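Local structure of alkyl hydroperoxide reductase/ Thiol specific antioxidant/ Mal allergen (Burkholderia ambifaria, 5ENU) at residues V40-P45 and L57-L62; T53-Q58 and I125-F130. The protein probably reduces hydrogen peroxide and organic hydroperoxides through a reactive cysteine, as a thiol-dependent peroxiredoxin of the AhpC/TSA family with a thioredoxin-like fold. All blocks are in the same frame, centred on the assembly; numbering follows the deposited sequence. Where two conformers were deposited one is given.

Contact 1: residues V40-P45 and L57-L62; sequences VLYFYP and LQFREL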
ATOM      1  N   VAL A  40       7.128  -1.942   1.435  1.00  7.71           N
ATOM      2  CA  VAL A  40       6.329  -0.747   1.649  1.00  7.48           C
ATOM      3  C   VAL A  40       4.993  -1.022   0.970  1.00  7.38           C
ATOM      4  O   VAL A  40       4.922  -1.088  -0.266  1.00  8.48           O
ATOM      5  CB  VAL A  40       7.004   0.497   1.051  1.00  8.47           C
ATOM      6  CG1 VAL A  40       6.062   1.707   1.125  1.00  9.22           C
ATOM      7  CG2 VAL A  40       8.338   0.777   1.744  1.00 10.35           C
ATOM      8  N   LEU A  41       3.945  -1.213   1.763  1.00  6.52           N
ATOM      9  CA  LEU A  41       2.606  -1.458   1.244  1.00  7.19           C
ATOM     10  C   LEU A  41       1.833  -0.164   1.470  1.00  7.14           C
ATOM     11  O   LEU A  41       1.554   0.189   2.621  1.00  8.11           O
ATOM     12  CB  LEU A  41       1.972  -2.619   2.001  1.00  8.05           C
ATOM     13  CG  LEU A  41       0.661  -3.150   1.429  1.00  8.57           C
ATOM     14  CD1 LEU A  41       0.907  -3.775   0.048  1.00  9.26           C
ATOM     15  CD2 LEU A  41       0.014  -4.161   2.397  1.00  9.71           C
ATOM     16  N   TYR A  42       1.541   0.570   0.403  1.00  7.83           N
ATOM     17  CA  TYR A  42       0.911   1.880   0.546  1.00  7.01           C
ATOM     18  C   TYR A  42      -0.508   1.836  -0.009  1.00  6.93           C
ATOM     19  O   TYR A  42      -0.712   1.432  -1.164  1.00  7.68           O
ATOM     20  CB  TYR A  42       1.750   3.041  -0.031  1.00  7.60           C
ATOM     21  CG  TYR A  42       1.674   3.333  -1.523  1.00  8.16           C
ATOM     22  CD1 TYR A  42       2.557   2.737  -2.434  1.00  7.86           C
ATOM     23  CD2 TYR A  42       0.757   4.267  -2.015  1.00  7.55           C
ATOM     24  CE1 TYR A  42       2.503   3.031  -3.793  1.00  7.19           C
ATOM     25  CE2 TYR A  42       0.703   4.574  -3.381  1.00  8.39           C
ATOM     26  CZ  TYR A  42       1.564   3.930  -4.262  1.00  7.92           C
ATOM     27  OH  TYR A  42       1.549   4.214  -5.617  1.00  9.41           O
ATOM     28  N   PHE A  43      -1.474   2.230   0.824  1.00  7.49           N
ATOM     29  CA  PHE A  43      -2.880   2.292   0.436  1.00  7.28           C
ATOM     30  C   PHE A  43      -3.217   3.715   0.028  1.00  7.70           C
ATOM     31  O   PHE A  43      -2.852   4.674   0.736  1.00  8.04           O
ATOM     32  CB  PHE A  43      -3.782   1.904   1.614  1.00  8.21           C
ATOM     33  CG  PHE A  43      -3.727   0.440   1.979  1.00  7.47           C
ATOM     34  CD1 PHE A  43      -2.657  -0.077   2.681  1.00  7.85           C
ATOM     35  CD2 PHE A  43      -4.769  -0.417   1.615  1.00  8.07           C
ATOM     36  CE1 PHE A  43      -2.618  -1.422   3.017  1.00  9.97           C
ATOM     37  CE2 PHE A  43      -4.742  -1.778   1.947  1.00  8.44           C
ATOM     38  CZ  PHE A  43      -3.651  -2.276   2.646  1.00  8.90           C
ATOM     39  N   TYR A  44      -3.869   3.851  -1.127  1.00  6.94           N
ATOM     40  CA  TYR A  44      -4.245   5.165  -1.631  1.00  7.92           C
ATOM     41  C   TYR A  44      -5.707   5.136  -2.058  1.00  8.33           C
ATOM     42  O   TYR A  44      -6.200   4.099  -2.513  1.00  9.24           O
ATOM     43  CB  TYR A  44      -3.337   5.608  -2.798  1.00  8.59           C
ATOM     44  CG  TYR A  44      -3.372   4.691  -4.013  1.00  8.44           C
ATOM     45  CD1 TYR A  44      -2.581   3.534  -4.075  1.00  9.04           C
ATOM     46  CD2 TYR A  44      -4.195   4.990  -5.104  1.00  8.62           C
ATOM     47  CE1 TYR A  44      -2.612   2.707  -5.200  1.00  9.16           C
ATOM     48  CE2 TYR A  44      -4.219   4.170  -6.231  1.00  8.80           C
ATOM     49  CZ  TYR A  44      -3.432   3.035  -6.273  1.00  8.52           C
ATOM     50  OH  TYR A  44      -3.462   2.210  -7.377  1.00  9.25           O
ATOM     51  N   PRO A  45      -6.444   6.240  -1.880  1.00  8.41           N
ATOM     52  CA  PRO A  45      -7.905   6.176  -2.101  1.00 10.37           C
ATOM     53  C   PRO A  45      -8.340   5.765  -3.505  1.00  9.57           C
ATOM     54  O   PRO A  45      -9.255   4.934  -3.625  1.00 10.68           O
ATOM     55  CB  PRO A  45      -8.387   7.589  -1.738  1.00 11.26           C
ATOM     56  CG  PRO A  45      -7.343   8.174  -0.862  1.00 13.83           C
ATOM     57  CD  PRO A  45      -6.035   7.452  -1.144  1.00  9.31           C
ATOM     58  N   LEU A  57       3.884   8.904  -8.325  1.00  9.03           N
ATOM     59  CA  LEU A  57       5.041   9.482  -9.013  1.00  9.30           C
ATOM     60  C   LEU A  57       6.216   9.690  -8.071  1.00  9.18           C
ATOM     61  O   LEU A  57       7.373   9.535  -8.486  1.00 10.16           O
ATOM     62  CB  LEU A  57       4.648  10.805  -9.675  1.00  9.95           C
ATOM     63  CG  LEU A  57       3.763  10.634 -10.922  1.00 12.10           C
ATOM     64  CD1 LEU A  57       3.335  11.993 -11.427  1.00 13.64           C
ATOM     65  CD2 LEU A  57       4.473   9.869 -12.017  1.00 13.90           C
ATOM     66  N   GLN A  58       5.948  10.014  -6.797  1.00  9.36           N
ATOM     67  CA  GLN A  58       7.049  10.234  -5.867  1.00  9.64           C
ATOM     68  C   GLN A  58       7.687   8.915  -5.443  1.00 10.09           C
ATOM     69  O   GLN A  58       8.918   8.826  -5.330  1.00 10.05           O
ATOM     70  CB  GLN A  58       6.586  11.113  -4.690  1.00 10.56           C
ATOM     71  CG  GLN A  58       6.388  12.573  -5.160  1.00 12.03           C
ATOM     72  CD  GLN A  58       5.934  13.534  -4.079  1.00 18.59           C
ATOM     73  OE1 GLN A  58       5.287  13.149  -3.121  1.00 20.99           O
ATOM     74  NE2 GLN A  58       6.241  14.811  -4.263  1.00 25.83           N
ATOM     75  N   PHE A  59       6.877   7.860  -5.269  1.00  9.38           N
ATOM     76  CA  PHE A  59       7.470   6.542  -5.057  1.00  9.85           C
ATOM     77  C   PHE A  59       8.270   6.106  -6.278  1.00  9.50           C
ATOM     78  O   PHE A  59       9.351   5.518  -6.136  1.00 10.18           O
ATOM     79  CB  PHE A  59       6.406   5.489  -4.714  1.00  9.26           C
ATOM     80  CG  PHE A  59       6.029   5.432  -3.250  1.00  8.92           C
ATOM     81  CD1 PHE A  59       6.952   5.036  -2.302  1.00  9.70           C
ATOM     82  CD2 PHE A  59       4.732   5.743  -2.831  1.00  8.09           C
ATOM     83  CE1 PHE A  59       6.611   4.969  -0.961  1.00 10.09           C
ATOM     84  CE2 PHE A  59       4.370   5.656  -1.482  1.00  8.76           C
ATOM     85  CZ  PHE A  59       5.324   5.275  -0.551  1.00  8.94           C
ATOM     86  N   ARG A  60       7.772   6.412  -7.489  1.00  8.63           N
ATOM     87  CA  ARG A  60       8.515   6.092  -8.710  0.73  9.34           C
ATOM     88  C   ARG A  60       9.872   6.785  -8.731  1.00 10.63           C
ATOM     89  O   ARG A  60      10.897   6.169  -9.058  1.00 11.08           O
ATOM     90  CB  ARG A  60       7.706   6.503  -9.942  0.73  9.16           C
ATOM     91  CG  ARG A  60       8.496   6.481 -11.226  0.73  9.07           C
ATOM     92  CD  ARG A  60       7.577   6.835 -12.354  0.73 10.36           C
ATOM     93  NE  ARG A  60       8.245   6.764 -13.649  0.73 15.02           N
ATOM     94  CZ  ARG A  60       8.811   7.808 -14.239  0.73 20.85           C
ATOM     95  NH1 ARG A  60       9.396   7.680 -15.432  0.73 23.38           N
ATOM     96  NH2 ARG A  60       8.777   8.988 -13.632  0.73 23.90           N
ATOM     97  N   GLU A  61       9.894   8.083  -8.402  1.00 11.28           N
ATOM     98  CA  GLU A  61      11.128   8.854  -8.495  1.00 12.76           C
ATOM     99  C   GLU A  61      12.206   8.300  -7.576  1.00 12.34           C
ATOM    100  O   GLU A  61      13.392   8.282  -7.932  1.00 14.12           O
ATOM    101  CB  GLU A  61      10.831  10.309  -8.146  1.00 17.79           C
ATOM    102  CG  GLU A  61      12.045  11.201  -8.156  1.00 23.02           C
ATOM    103  CD  GLU A  61      11.711  12.612  -7.703  1.00 31.00           C
ATOM    104  OE1 GLU A  61      12.296  13.563  -8.255  1.00 35.80           O
ATOM    105  OE2 GLU A  61      10.853  12.766  -6.802  1.00 32.07           O
ATOM    106  N   LEU A  62      11.820   7.843  -6.389  1.00 10.92           N
ATOM    107  CA  LEU A  62      12.775   7.318  -5.426  1.00 10.83           C
ATOM    108  C   LEU A  62      12.898   5.802  -5.456  1.00 10.60           C
ATOM    109  O   LEU A  62      13.671   5.245  -4.666  1.00 11.45           O
ATOM    110  CB  LEU A  62      12.437   7.812  -4.013  1.00 11.69           C
ATOM    111  CG  LEU A  62      12.712   9.306  -3.798  1.00 12.94           C
ATOM    112  CD1 LEU A  62      12.252   9.774  -2.433  1.00 14.65           C
ATOM    113  CD2 LEU A  62      14.193   9.582  -3.982  1.00 17.05           C
TER

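Contact 2: residues T53-Q58 and I125-F130; sequences TTEGLQ and IERSTF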
ATOM      1  N   THR A  53      -1.983  10.310  -7.672  1.00  8.83           N
ATOM      2  CA  THR A  53      -1.031  10.420  -8.766  1.00 10.20           C
ATOM      3  C   THR A  53       0.312  10.937  -8.253  1.00  9.05           C
ATOM      4  O   THR A  53       1.367  10.365  -8.547  1.00  9.83           O
ATOM      5  CB  THR A  53      -1.616  11.334  -9.850  1.00 10.33           C
ATOM      6  OG1 THR A  53      -2.812  10.743 -10.370  1.00 11.88           O
ATOM      7  CG2 THR A  53      -0.607  11.568 -10.985  1.00 12.57           C
ATOM      8  N   THR A  54       0.293  12.005  -7.451  1.00  8.65           N
ATOM      9  CA  THR A  54       1.545  12.524  -6.897  1.00  9.30           C
ATOM     10  C   THR A  54       2.247  11.463  -6.051  1.00  8.94           C
ATOM     11  O   THR A  54       3.464  11.266  -6.171  1.00  9.25           O
ATOM     12  CB  THR A  54       1.279  13.781  -6.066  1.00 11.07           C
ATOM     13  OG1 THR A  54       0.677  14.782  -6.901  1.00 14.15           O
ATOM     14  CG2 THR A  54       2.578  14.329  -5.471  1.00 12.70           C
ATOM     15  N   GLU A  55       1.497  10.767  -5.185  1.00  7.96           N
ATOM     16  CA  GLU A  55       2.111   9.739  -4.354  1.00  8.18           C
ATOM     17  C   GLU A  55       2.786   8.661  -5.203  1.00  8.00           C
ATOM     18  O   GLU A  55       3.930   8.271  -4.940  1.00  9.02           O
ATOM     19  CB  GLU A  55       1.073   9.138  -3.401  1.00  8.45           C
ATOM     20  CG  GLU A  55       1.707   8.210  -2.370  1.00  7.72           C
ATOM     21  CD  GLU A  55       0.751   7.663  -1.324  1.00  7.99           C
ATOM     22  OE1 GLU A  55      -0.476   7.716  -1.538  1.00  9.26           O
ATOM     23  OE2 GLU A  55       1.267   7.175  -0.276  1.00  9.03           O
ATOM     24  N   GLY A  56       2.088   8.167  -6.219  1.00  8.95           N
ATOM     25  CA  GLY A  56       2.680   7.164  -7.097  1.00  8.91           C
ATOM     26  C   GLY A  56       3.928   7.666  -7.806  1.00  8.93           C
ATOM     27  O   GLY A  56       4.944   6.963  -7.864  1.00  8.54           O
ATOM     28  N   LEU A  57       3.884   8.904  -8.325  1.00  9.03           N
ATOM     29  CA  LEU A  57       5.041   9.482  -9.013  1.00  9.30           C
ATOM     30  C   LEU A  57       6.216   9.690  -8.071  1.00  9.18           C
ATOM     31  O   LEU A  57       7.373   9.535  -8.486  1.00 10.16           O
ATOM     32  CB  LEU A  57       4.648  10.805  -9.675  1.00  9.95           C
ATOM     33  CG  LEU A  57       3.763  10.634 -10.922  1.00 12.10           C
ATOM     34  CD1 LEU A  57       3.335  11.993 -11.427  1.00 13.64           C
ATOM     35  CD2 LEU A  57       4.473   9.869 -12.017  1.00 13.90           C
ATOM     36  N   GLN A  58       5.948  10.014  -6.797  1.00  9.36           N
ATOM     37  CA  GLN A  58       7.049  10.234  -5.867  1.00  9.64           C
ATOM     38  C   GLN A  58       7.687   8.915  -5.443  1.00 10.09           C
ATOM     39  O   GLN A  58       8.918   8.826  -5.330  1.00 10.05           O
ATOM     40  CB  GLN A  58       6.586  11.113  -4.690  1.00 10.56           C
ATOM     41  CG  GLN A  58       6.388  12.573  -5.160  1.00 12.03           C
ATOM     42  CD  GLN A  58       5.934  13.534  -4.079  1.00 18.59           C
ATOM     43  OE1 GLN A  58       5.287  13.149  -3.121  1.00 20.99           O
ATOM     44  NE2 GLN A  58       6.241  14.811  -4.263  1.00 25.83           N
ATOM     45  N   ILE A 125     -11.183   4.825   1.626  1.00 17.12           N
ATOM     46  CA  ILE A 125      -9.878   4.400   2.141  1.00 14.94           C
ATOM     47  C   ILE A 125      -9.214   5.624   2.756  1.00 12.59           C
ATOM     48  O   ILE A 125      -9.165   6.688   2.127  1.00 14.35           O
ATOM     49  CB  ILE A 125      -8.979   3.875   0.998  1.00 14.87           C
ATOM     50  CG1 ILE A 125      -9.388   2.477   0.546  1.00 17.90           C
ATOM     51  CG2 ILE A 125      -7.466   3.915   1.387  1.00 15.80           C
ATOM     52  CD1 ILE A 125      -8.496   1.944  -0.552  1.00 19.79           C
ATOM     53  N   GLU A 126      -8.670   5.467   3.957  1.00 10.87           N
ATOM     54  CA  GLU A 126      -7.797   6.457   4.564  1.00 11.58           C
ATOM     55  C   GLU A 126      -6.378   6.216   4.047  1.00 10.20           C
ATOM     56  O   GLU A 126      -5.831   5.130   4.243  1.00 10.60           O
ATOM     57  CB  GLU A 126      -7.851   6.234   6.078  1.00 14.72           C
ATOM     58  CG  GLU A 126      -7.029   7.206   6.879  1.00 17.94           C
ATOM     59  CD  GLU A 126      -7.338   7.158   8.364  1.00 21.61           C
ATOM     60  OE1 GLU A 126      -7.117   6.109   9.002  1.00 21.67           O
ATOM     61  OE2 GLU A 126      -7.824   8.178   8.888  1.00 25.16           O
ATOM     62  N   ARG A 127      -5.794   7.206   3.355  1.00 10.11           N
ATOM     63  CA  ARG A 127      -4.433   7.066   2.827  1.00  9.23           C
ATOM     64  C   ARG A 127      -3.470   6.682   3.949  1.00  8.34           C
ATOM     65  O   ARG A 127      -3.321   7.419   4.924  1.00  9.42           O
ATOM     66  CB  ARG A 127      -3.964   8.385   2.189  1.00  8.99           C
ATOM     67  CG  ARG A 127      -2.675   8.248   1.374  1.00  8.13           C
ATOM     68  CD  ARG A 127      -2.155   9.607   0.865  1.00  8.98           C
ATOM     69  NE  ARG A 127      -3.183  10.368   0.163  1.00 11.21           N
ATOM     70  CZ  ARG A 127      -3.551  10.144  -1.101  1.00 11.36           C
ATOM     71  NH1 ARG A 127      -4.542  10.846  -1.635  1.00 12.09           N
ATOM     72  NH2 ARG A 127      -2.936   9.219  -1.843  1.00 10.90           N
ATOM     73  N   SER A 128      -2.830   5.520   3.810  1.00  8.21           N
ATOM     74  CA  SER A 128      -2.052   4.925   4.888  1.00  8.29           C
ATOM     75  C   SER A 128      -0.951   4.080   4.269  1.00  7.59           C
ATOM     76  O   SER A 128      -1.138   3.492   3.195  1.00  8.82           O
ATOM     77  CB  SER A 128      -2.912   4.013   5.780  1.00  7.75           C
ATOM     78  OG  SER A 128      -4.043   4.697   6.277  1.00  9.60           O
ATOM     79  N   THR A 129       0.171   3.965   4.983  1.00  7.36           N
ATOM     80  CA  THR A 129       1.324   3.192   4.519  1.00  6.89           C
ATOM     81  C   THR A 129       1.836   2.315   5.642  1.00  7.72           C
ATOM     82  O   THR A 129       1.750   2.685   6.815  1.00  7.90           O
ATOM     83  CB  THR A 129       2.411   4.123   4.013  1.00  7.62           C
ATOM     84  OG1 THR A 129       1.851   4.927   2.979  1.00  7.51           O
ATOM     85  CG2 THR A 129       3.640   3.367   3.491  1.00  9.30           C
ATOM     86  N   PHE A 130       2.362   1.150   5.266  1.00  6.33           N
ATOM     87  CA  PHE A 130       2.845   0.149   6.207  1.00  6.68           C
ATOM     88  C   PHE A 130       4.209  -0.341   5.756  1.00  6.55           C
ATOM     89  O   PHE A 130       4.396  -0.665   4.582  1.00  8.15           O
ATOM     90  CB  PHE A 130       1.843  -0.998   6.257  1.00  6.48           C
ATOM     91  CG  PHE A 130       0.484  -0.541   6.696  1.00  7.07           C
ATOM     92  CD1 PHE A 130       0.175  -0.455   8.058  1.00  7.92           C
ATOM     93  CD2 PHE A 130      -0.464  -0.111   5.764  1.00  7.81           C
ATOM     94  CE1 PHE A 130      -1.073   0.018   8.470  1.00  8.71           C
ATOM     95  CE2 PHE A 130      -1.702   0.369   6.189  1.00  7.43           C
ATOM     96  CZ  PHE A 130      -2.001   0.418   7.538  1.00  7.76           C
TER
HETATM   97  O   HOH W   1      -0.243   5.820   1.346  1.00  8.54           O

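Contact 1: residues V40-P45 and L57-L62
Phe-59 lays its ring over one face of the Tyr-42 ring in an offset stack, the centroids 4.5 Å apart and the planes inclined by 26°. One side of the phenylalanine does the touching: Phe-59 CE2 sits 3.6 Å from Tyr-42 CG, displaced toward the rim, and Phe-59 CD2 comes equally near Tyr-42 CE1. The two side chains run past each other in opposite senses, tyrosine from the strand toward the helix, phenylalanine from the helix toward the strand. Farther round the Phe-59 ring, at CE1 and CZ, Val-40 CG1 comes in obliquely, 3.9 Å from Phe-59 CE1.

With CG between the backbone N and the carbonyl carbon (chi1 83°), the Tyr-42 ring presents a face to Phe-59. No hydrogen bond crosses between the segments; this is buried aromatic and aliphatic packing, and the Phe-95 side chain touches both Tyr-42 and Phe-59.

Strand 38-43, helix 50-68 and strand 71-77 form a beta-alpha-beta unit, and the stack fastens its helix to its first strand. Strand 38-43 runs between 71-77, parallel to it, and the antiparallel 120-132, whose Thr-129 packs against Val-40 and Tyr-42.

Contact 2: residues T53-Q58 and I125-F130
Glu-55, on the helical segment 53-58, and Arg-127, just ahead of the strand residues 128-130, have CA atoms 10.1 Å apart, so the gap between the backbones is bridged by long side chains. Glu-55 reaches across in an extended chain. Arg-127 starts out extended too, then bends at chi3 (-52°), which swings its guanidinium round to the carboxylate. The result is a salt bridge through a single N-H: Arg-127 NH2 donates to Glu-55 OE1 at 2.9 Å with an N-H...O angle of 154°. The oxygen lies at the guanidinium edge, near its plane, although the two flat groups are turned 63° apart. Arg-127 CD also lies 3.5 Å from Glu-55 OE1, bringing the arginine's aliphatic chain close to the same oxygen.

The other carboxylate oxygen works through water. Water 1 donates to Glu-55 OE2 at 2.6 Å and is hydrogen-bonded to Thr-129 OG1 at 2.8 Å; that hydroxyl also bonds His-150 NE2. Both carboxylate oxygens are thus engaged, which probably limits rotation of the carboxylate and so steadies the oxygen that holds the arginine. Arg-127 probably corresponds to the active-site arginine of peroxiredoxins, with Glu-55 as a second-shell partner that positions it.

Nearby, Pro-45 and Val-147 touch Arg-127, and Tyr-42 packs on Glu-55. The contact ties helix 50-68 to strand 120-132, which lies between strands 38-43 and 138-143, antiparallel to both.

How the contacts relate
Contacts 1 and 2 are centred about 5 Å apart; their helical segments overlap at Leu-57 and Gln-58, while the residues that touch, Glu-55 and Phe-59, are one turn apart. Probable hydrogen bonds join the two strands, Phe-43 N to Ser-128 O at 2.7 Å and Leu-41 N to Phe-130 O at 2.9 Å. Tyr-42 links the two sets of side chains, its CD2 lying 3.4 Å from Glu-55 OE2. Contact 1 is apolar; contact 2 is polar and nearer the start of helix 50-68. Around that start, Pro-45, Thr-49 and Cys-52 match the Pro-x-x-x-Thr/Ser-x-x-Cys motif of peroxiredoxins, which makes Cys-52 the probable peroxidatic cysteine; Arg-127 touches Pro-45 of this motif.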